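Local coordinates for protein putative rRNA methyltransferase (Sorangium cellulosum, PDB 4RWZ) that confers aminoglycoside resistance as a 16S rRNA methyltransferase, probably modifying N1 of an adenine in the decoding site, at residues Y171-V184 and T206-G216. Numbering follows the deposited sequence.
Sequences YRAAGFEIRTSEIV and TRLLTAEAIGG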
ATOM      1  N   TYR A 171       5.750  -8.448 -13.907  1.00 23.36           N
ATOM      2  CA  TYR A 171       4.553  -7.750 -13.439  1.00 22.37           C
ATOM      3  C   TYR A 171       3.314  -8.297 -14.174  1.00 22.44           C
ATOM      4  O   TYR A 171       2.281  -8.550 -13.544  1.00 21.40           O
ATOM      5  CB  TYR A 171       4.688  -6.212 -13.621  1.00 23.00           C
ATOM      6  CG  TYR A 171       5.359  -5.549 -12.433  1.00 22.40           C
ATOM      7  CD1 TYR A 171       6.693  -5.801 -12.128  1.00 22.74           C
ATOM      8  CD2 TYR A 171       4.651  -4.666 -11.596  1.00 21.64           C
ATOM      9  CE1 TYR A 171       7.320  -5.211 -11.023  1.00 22.27           C
ATOM     10  CE2 TYR A 171       5.256  -4.055 -10.513  1.00 21.90           C
ATOM     11  CZ  TYR A 171       6.597  -4.340 -10.227  1.00 22.91           C
ATOM     12  OH  TYR A 171       7.198  -3.748  -9.128  1.00 23.93           O
ATOM     13  N   ARG A 172       3.433  -8.517 -15.494  1.00 23.82           N
ATOM     14  CA  ARG A 172       2.316  -9.082 -16.235  1.00 24.07           C
ATOM     15  C   ARG A 172       1.960 -10.467 -15.658  1.00 23.54           C
ATOM     16  O   ARG A 172       0.777 -10.845 -15.616  1.00 23.63           O
ATOM     17  CB  ARG A 172       2.649  -9.237 -17.744  1.00 25.85           C
ATOM     18  CG  ARG A 172       2.383  -8.016 -18.474  1.00 30.30           C
ATOM     19  CD  ARG A 172       2.441  -8.284 -20.019  1.00 38.29           C
ATOM     20  NE  ARG A 172       2.227  -7.049 -20.741  1.00 46.95           N
ATOM     21  CZ  ARG A 172       2.950  -6.681 -21.795  1.00 57.83           C
ATOM     22  NH1 ARG A 172       3.924  -7.471 -22.237  1.00 62.55           N
ATOM     23  NH2 ARG A 172       2.687  -5.533 -22.413  1.00 57.78           N
ATOM     24  N   ALA A 173       2.989 -11.232 -15.287  1.00 23.27           N
ATOM     25  CA  ALA A 173       2.766 -12.578 -14.751  1.00 23.00           C
ATOM     26  C   ALA A 173       2.031 -12.506 -13.406  1.00 21.68           C
ATOM     27  O   ALA A 173       1.615 -13.548 -12.896  1.00 21.30           O
ATOM     28  CB  ALA A 173       4.084 -13.356 -14.603  1.00 24.25           C
ATOM     29  N   ALA A 174       2.004 -11.325 -12.769  1.00 22.64           N
ATOM     30  CA  ALA A 174       1.233 -11.129 -11.513  1.00 21.44           C
ATOM     31  C   ALA A 174      -0.083 -10.377 -11.698  1.00 21.08           C
ATOM     32  O   ALA A 174      -0.715 -10.000 -10.715  1.00 23.25           O
ATOM     33  CB  ALA A 174       2.109 -10.403 -10.396  1.00 19.56           C
ATOM     34  N   GLY A 175      -0.450 -10.020 -12.937  1.00 20.29           N
ATOM     35  CA  GLY A 175      -1.684  -9.283 -13.154  1.00 21.53           C
ATOM     36  C   GLY A 175      -1.570  -7.756 -13.227  1.00 22.36           C
ATOM     37  O   GLY A 175      -2.580  -7.040 -13.094  1.00 23.93           O
ATOM     38  N   PHE A 176      -0.361  -7.248 -13.493  1.00 22.70           N
ATOM     39  CA  PHE A 176      -0.112  -5.799 -13.593  1.00 24.76           C
ATOM     40  C   PHE A 176       0.532  -5.455 -14.912  1.00 24.78           C
ATOM     41  O   PHE A 176       1.410  -6.188 -15.374  1.00 24.80           O
ATOM     42  CB  PHE A 176       0.898  -5.346 -12.502  1.00 21.64           C
ATOM     43  CG  PHE A 176       0.300  -5.154 -11.118  1.00 20.22           C
ATOM     44  CD1 PHE A 176      -0.618  -4.141 -10.880  1.00 25.88           C
ATOM     45  CD2 PHE A 176       0.717  -5.967 -10.043  1.00 20.13           C
ATOM     46  CE1 PHE A 176      -1.138  -3.937  -9.605  1.00 26.89           C
ATOM     47  CE2 PHE A 176       0.231  -5.738  -8.739  1.00 21.39           C
ATOM     48  CZ  PHE A 176      -0.712  -4.732  -8.540  1.00 24.23           C
ATOM     49  N   GLU A 177       0.159  -4.310 -15.466  1.00 24.06           N
ATOM     50  CA  GLU A 177       0.838  -3.771 -16.640  1.00 28.08           C
ATOM     51  C   GLU A 177       1.586  -2.505 -16.247  1.00 26.08           C
ATOM     52  O   GLU A 177       0.966  -1.515 -15.877  1.00 26.18           O
ATOM     53  CB  GLU A 177      -0.193  -3.472 -17.732  1.00 26.65           C
ATOM     54  CG  GLU A 177       0.423  -2.982 -19.020  1.00 30.72           C
ATOM     55  CD  GLU A 177       1.215  -4.059 -19.766  1.00 40.63           C
ATOM     56  OE1 GLU A 177       0.836  -5.254 -19.722  1.00 41.75           O
ATOM     57  OE2 GLU A 177       2.187  -3.696 -20.467  1.00 45.76           O
ATOM     58  N   ILE A 178       2.916  -2.533 -16.291  1.00 26.53           N
ATOM     59  CA  ILE A 178       3.692  -1.330 -15.928  1.00 27.18           C
ATOM     60  C   ILE A 178       3.357  -0.161 -16.860  1.00 28.80           C
ATOM     61  O   ILE A 178       3.305  -0.325 -18.071  1.00 31.57           O
ATOM     62  CB  ILE A 178       5.219  -1.599 -15.972  1.00 28.77           C
ATOM     63  CG1 ILE A 178       5.579  -2.604 -14.859  1.00 31.63           C
ATOM     64  CG2 ILE A 178       6.000  -0.307 -15.784  1.00 29.76           C
ATOM     65  CD1 ILE A 178       7.076  -2.894 -14.692  1.00 33.05           C
ATOM     66  N   ARG A 179       3.143   1.000 -16.276  1.00 29.01           N
ATOM     67  CA  ARG A 179       2.783   2.199 -17.045  1.00 30.67           C
ATOM     68  C   ARG A 179       3.900   3.194 -17.071  1.00 36.56           C
ATOM     69  O   ARG A 179       4.402   3.547 -18.115  1.00 46.82           O
ATOM     70  CB  ARG A 179       1.518   2.826 -16.473  1.00 33.11           C
ATOM     71  CG  ARG A 179       0.314   1.918 -16.686  1.00 37.21           C
ATOM     72  CD  ARG A 179       0.087   1.663 -18.196  1.00 44.32           C
ATOM     73  NE  ARG A 179      -1.088   0.825 -18.452  1.00 47.72           N
ATOM     74  CZ  ARG A 179      -1.378   0.280 -19.630  1.00 52.35           C
ATOM     75  NH1 ARG A 179      -0.568   0.458 -20.663  1.00 50.84           N
ATOM     76  NH2 ARG A 179      -2.460  -0.471 -19.765  1.00 55.53           N
ATOM     77  N   THR A 180       4.287   3.672 -15.914  1.00 33.31           N
ATOM     78  CA  THR A 180       5.278   4.718 -15.819  1.00 38.53           C
ATOM     79  C   THR A 180       6.496   4.202 -15.073  1.00 38.29           C
ATOM     80  O   THR A 180       6.356   3.506 -14.069  1.00 32.28           O
ATOM     81  CB  THR A 180       4.665   5.899 -15.021  1.00 47.84           C
ATOM     82  OG1 THR A 180       3.621   6.485 -15.805  1.00 50.84           O
ATOM     83  CG2 THR A 180       5.708   6.942 -14.639  1.00 51.59           C
ATOM     84  N   SER A 181       7.683   4.544 -15.564  1.00 35.18           N
ATOM     85  CA  SER A 181       8.909   4.306 -14.800  1.00 36.90           C
ATOM     86  C   SER A 181       9.797   5.552 -15.017  1.00 42.54           C
ATOM     87  O   SER A 181      10.329   5.746 -16.100  1.00 43.25           O
ATOM     88  CB  SER A 181       9.589   3.029 -15.286  1.00 42.43           C
ATOM     89  OG  SER A 181      10.785   2.740 -14.583  1.00 43.17           O
ATOM     90  N   GLU A 182       9.940   6.404 -14.006  1.00 39.93           N
ATOM     91  CA  GLU A 182      10.684   7.656 -14.177  1.00 49.78           C
ATOM     92  C   GLU A 182      11.462   8.061 -12.946  1.00 46.47           C
ATOM     93  O   GLU A 182      11.070   7.721 -11.842  1.00 44.03           O
ATOM     94  CB  GLU A 182       9.759   8.806 -14.566  1.00 54.26           C
ATOM     95  CG  GLU A 182       8.894   8.510 -15.759  1.00 65.89           C
ATOM     96  CD  GLU A 182       7.885   9.603 -16.048  1.00 73.01           C
ATOM     97  OE1 GLU A 182       7.662  10.461 -15.157  1.00 74.29           O
ATOM     98  OE2 GLU A 182       7.314   9.594 -17.169  1.00 78.16           O
ATOM     99  N   ILE A 183      12.552   8.792 -13.135  1.00 41.43           N
ATOM    100  CA  ILE A 183      13.233   9.436 -12.014  1.00 45.90           C
ATOM    101  C   ILE A 183      12.443  10.681 -11.598  1.00 45.20           C
ATOM    102  O   ILE A 183      12.071  11.470 -12.452  1.00 45.92           O
ATOM    103  CB  ILE A 183      14.640   9.886 -12.432  1.00 48.97           C
ATOM    104  CG1 ILE A 183      15.403   8.695 -13.015  1.00 51.82           C
ATOM    105  CG2 ILE A 183      15.388  10.518 -11.251  1.00 43.32           C
ATOM    106  CD1 ILE A 183      15.924   7.761 -11.991  1.00 55.74           C
ATOM    107  N   VAL A 184      12.191  10.851 -10.305  1.00 43.05           N
ATOM    108  CA  VAL A 184      11.447  12.008  -9.779  1.00 42.86           C
ATOM    109  C   VAL A 184      12.365  13.231  -9.710  1.00 46.78           C
ATOM    110  O   VAL A 184      13.193  13.364  -8.798  1.00 44.57           O
ATOM    111  CB  VAL A 184      10.905  11.732  -8.352  1.00 53.54           C
ATOM    112  CG1 VAL A 184      10.262  12.999  -7.742  1.00 56.13           C
ATOM    113  CG2 VAL A 184       9.915  10.587  -8.367  1.00 47.21           C
ATOM    114  N   THR A 206      15.144   9.182  -6.477  1.00 30.64           N
ATOM    115  CA  THR A 206      13.861   8.500  -6.180  1.00 31.10           C
ATOM    116  C   THR A 206      13.227   8.107  -7.510  1.00 32.49           C
ATOM    117  O   THR A 206      13.271   8.866  -8.479  1.00 34.59           O
ATOM    118  CB  THR A 206      12.924   9.394  -5.318  1.00 34.74           C
ATOM    119  OG1 THR A 206      13.480   9.505  -4.006  1.00 36.95           O
ATOM    120  CG2 THR A 206      11.544   8.769  -5.152  1.00 30.41           C
ATOM    121  N   ARG A 207      12.709   6.889  -7.595  1.00 29.60           N
ATOM    122  CA  ARG A 207      12.104   6.417  -8.833  1.00 30.93           C
ATOM    123  C   ARG A 207      10.600   6.265  -8.613  1.00 31.13           C
ATOM    124  O   ARG A 207      10.148   5.845  -7.539  1.00 27.67           O
ATOM    125  CB  ARG A 207      12.737   5.085  -9.277  1.00 35.43           C
ATOM    126  CG  ARG A 207      11.863   4.195 -10.216  1.00 58.87           C
ATOM    127  CD  ARG A 207      12.346   4.046 -11.691  1.00 47.60           C
ATOM    128  NE  ARG A 207      13.798   4.189 -11.890  1.00 45.92           N
ATOM    129  CZ  ARG A 207      14.368   4.561 -13.042  1.00 43.12           C
ATOM    130  NH1 ARG A 207      13.614   4.794 -14.110  1.00 42.57           N
ATOM    131  NH2 ARG A 207      15.689   4.681 -13.141  1.00 38.91           N
ATOM    132  N   LEU A 208       9.830   6.625  -9.626  1.00 27.01           N
ATOM    133  CA  LEU A 208       8.382   6.408  -9.608  1.00 26.28           C
ATOM    134  C   LEU A 208       8.055   5.258 -10.528  1.00 30.45           C
ATOM    135  O   LEU A 208       8.488   5.238 -11.676  1.00 30.93           O
ATOM    136  CB  LEU A 208       7.681   7.665 -10.102  1.00 34.35           C
ATOM    137  CG  LEU A 208       6.204   7.530 -10.457  1.00 33.42           C
ATOM    138  CD1 LEU A 208       5.332   7.277  -9.225  1.00 28.88           C
ATOM    139  CD2 LEU A 208       5.749   8.826 -11.235  1.00 35.03           C
ATOM    140  N   LEU A 209       7.375   4.238 -10.009  1.00 24.35           N
ATOM    141  CA  LEU A 209       7.026   3.113 -10.850  1.00 25.48           C
ATOM    142  C   LEU A 209       5.533   2.930 -10.677  1.00 25.47           C
ATOM    143  O   LEU A 209       5.066   2.882  -9.549  1.00 24.19           O
ATOM    144  CB  LEU A 209       7.764   1.855 -10.365  1.00 24.68           C
ATOM    145  CG  LEU A 209       7.507   0.529 -11.083  1.00 29.94           C
ATOM    146  CD1 LEU A 209       8.006   0.654 -12.513  1.00 29.44           C
ATOM    147  CD2 LEU A 209       8.265  -0.570 -10.313  1.00 26.92           C
ATOM    148  N   THR A 210       4.767   2.850 -11.754  1.00 21.67           N
ATOM    149  CA  THR A 210       3.324   2.676 -11.581  1.00 21.92           C
ATOM    150  C   THR A 210       2.891   1.529 -12.482  1.00 20.86           C
ATOM    151  O   THR A 210       3.549   1.205 -13.465  1.00 26.13           O
ATOM    152  CB  THR A 210       2.468   3.945 -11.952  1.00 26.80           C
ATOM    153  OG1 THR A 210       2.496   4.139 -13.370  1.00 31.57           O
ATOM    154  CG2 THR A 210       2.956   5.210 -11.214  1.00 26.37           C
ATOM    155  N   ALA A 211       1.817   0.846 -12.109  1.00 21.82           N
ATOM    156  CA  ALA A 211       1.307  -0.196 -12.970  1.00 21.14           C
ATOM    157  C   ALA A 211      -0.197  -0.305 -12.819  1.00 26.80           C
ATOM    158  O   ALA A 211      -0.763   0.065 -11.779  1.00 30.33           O
ATOM    159  CB  ALA A 211       1.984  -1.557 -12.633  1.00 21.35           C
ATOM    160  N   GLU A 212      -0.841  -0.806 -13.847  1.00 21.51           N
ATOM    161  CA  GLU A 212      -2.300  -0.919 -13.837  1.00 22.32           C
ATOM    162  C   GLU A 212      -2.716  -2.366 -13.583  1.00 23.83           C
ATOM    163  O   GLU A 212      -2.167  -3.273 -14.202  1.00 22.27           O
ATOM    164  CB  GLU A 212      -2.867  -0.465 -15.199  1.00 23.14           C
ATOM    165  CG  GLU A 212      -4.402  -0.582 -15.297  1.00 27.78           C
ATOM    166  CD  GLU A 212      -4.936  -0.144 -16.676  1.00 38.01           C
ATOM    167  OE1 GLU A 212      -4.176   0.462 -17.440  1.00 39.66           O
ATOM    168  OE2 GLU A 212      -6.095  -0.440 -17.005  1.00 40.24           O
ATOM    169  N   ALA A 213      -3.704  -2.572 -12.720  1.00 22.55           N
ATOM    170  CA  ALA A 213      -4.183  -3.934 -12.489  1.00 22.02           C
ATOM    171  C   ALA A 213      -4.956  -4.350 -13.723  1.00 29.45           C
ATOM    172  O   ALA A 213      -5.920  -3.677 -14.121  1.00 28.96           O
ATOM    173  CB  ALA A 213      -5.073  -3.983 -11.259  1.00 20.52           C
ATOM    174  N   ILE A 214      -4.524  -5.443 -14.340  1.00 21.95           N
ATOM    175  CA  ILE A 214      -5.210  -5.926 -15.528  1.00 24.52           C
ATOM    176  C   ILE A 214      -5.918  -7.263 -15.402  1.00 29.90           C
ATOM    177  O   ILE A 214      -5.831  -7.986 -14.399  1.00 26.62           O
ATOM    178  CB  ILE A 214      -4.230  -5.990 -16.749  1.00 33.35           C
ATOM    179  CG1 ILE A 214      -3.035  -6.852 -16.392  1.00 35.18           C
ATOM    180  CG2 ILE A 214      -3.830  -4.558 -17.201  1.00 41.88           C
ATOM    181  CD1 ILE A 214      -2.013  -7.067 -17.521  1.00 38.19           C
ATOM    182  N   GLY A 215      -6.610  -7.597 -16.489  1.00 43.55           N
ATOM    183  CA  GLY A 215      -7.228  -8.890 -16.689  1.00 46.29           C
ATOM    184  C   GLY A 215      -8.746  -8.906 -16.708  1.00 46.18           C
ATOM    185  O   GLY A 215      -9.367  -8.300 -15.848  1.00 52.90           O
ATOM    186  N   GLY A 216      -9.316  -9.644 -17.661  1.00 47.98           N
ATOM    187  CA  GLY A 216     -10.731  -9.989 -17.681  1.00 41.06           C
ATOM    188  C   GLY A 216     -11.441  -9.194 -18.755  1.00 41.90           C
ATOM    189  O   GLY A 216     -10.753  -8.452 -19.450  1.00 51.58           O
TER
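Strand 176-183 fits two residues, Arg179 and Thr180, opposite the single Thr210 of strand 207-213, making a classic beta bulge in this antiparallel pair. Arg179 N gives a nearly straight bond to Thr210 O (2.8 Å), approaching from above the carbonyl plane. The next amide, Thr180 N, turns instead to Thr210 OG1 at 3.1 Å, a more bent bond. That hydroxyl is set between the backbone N and carbonyl carbon of its own residue (chi1 70°), which brings it across to the extra amide.

Beside the bulge, Arg179 reaches over to Glu212 in a salt bridge. Arg179 NE and NH2 both come to Glu212 OE1 from the same face of the carboxylate, NH2 at 3.0 Å, and the two flat groups are turned 40° apart. Glu177 CG lies over the centre of one guanidinium face, while the backbones of Glu177 and Glu212 exchange a pair of hydrogen bonds. Toward the strand end, Ile183 CD1 lies over one face of the Arg207 guanidinium, nearest NH2.

On the buried side, Ala211 CB sits 3.9 Å from Phe176 CB, and Leu209 CD1 meets Ile178 CG2 at 4.0 Å. The other methyl of Leu209, CD2, touches Tyr171 OH (3.6 Å), which is hydrogen-bonded to Leu114 O. Helices 160-172 and 119-127 pack against this face.

Gly175, with positive phi in a Schellman motif, carries the chain from helix 160-172 into the strand, and its O accepts from Ile214 N. Beyond, strand 207-213 also pairs antiparallel with strand 133-139, and strand 176-183 is the outermost strand on this side, as in the 3-2-1-4-5-7-6 sheet of class I, Rossmann-like methyltransferases. With the bulge's extra amide taken up by a threonine hydroxyl, the pairing continues past the irregularity, and two guanidinium nitrogens sharing one carboxylate oxygen would probably stabilise negative charge on Glu212.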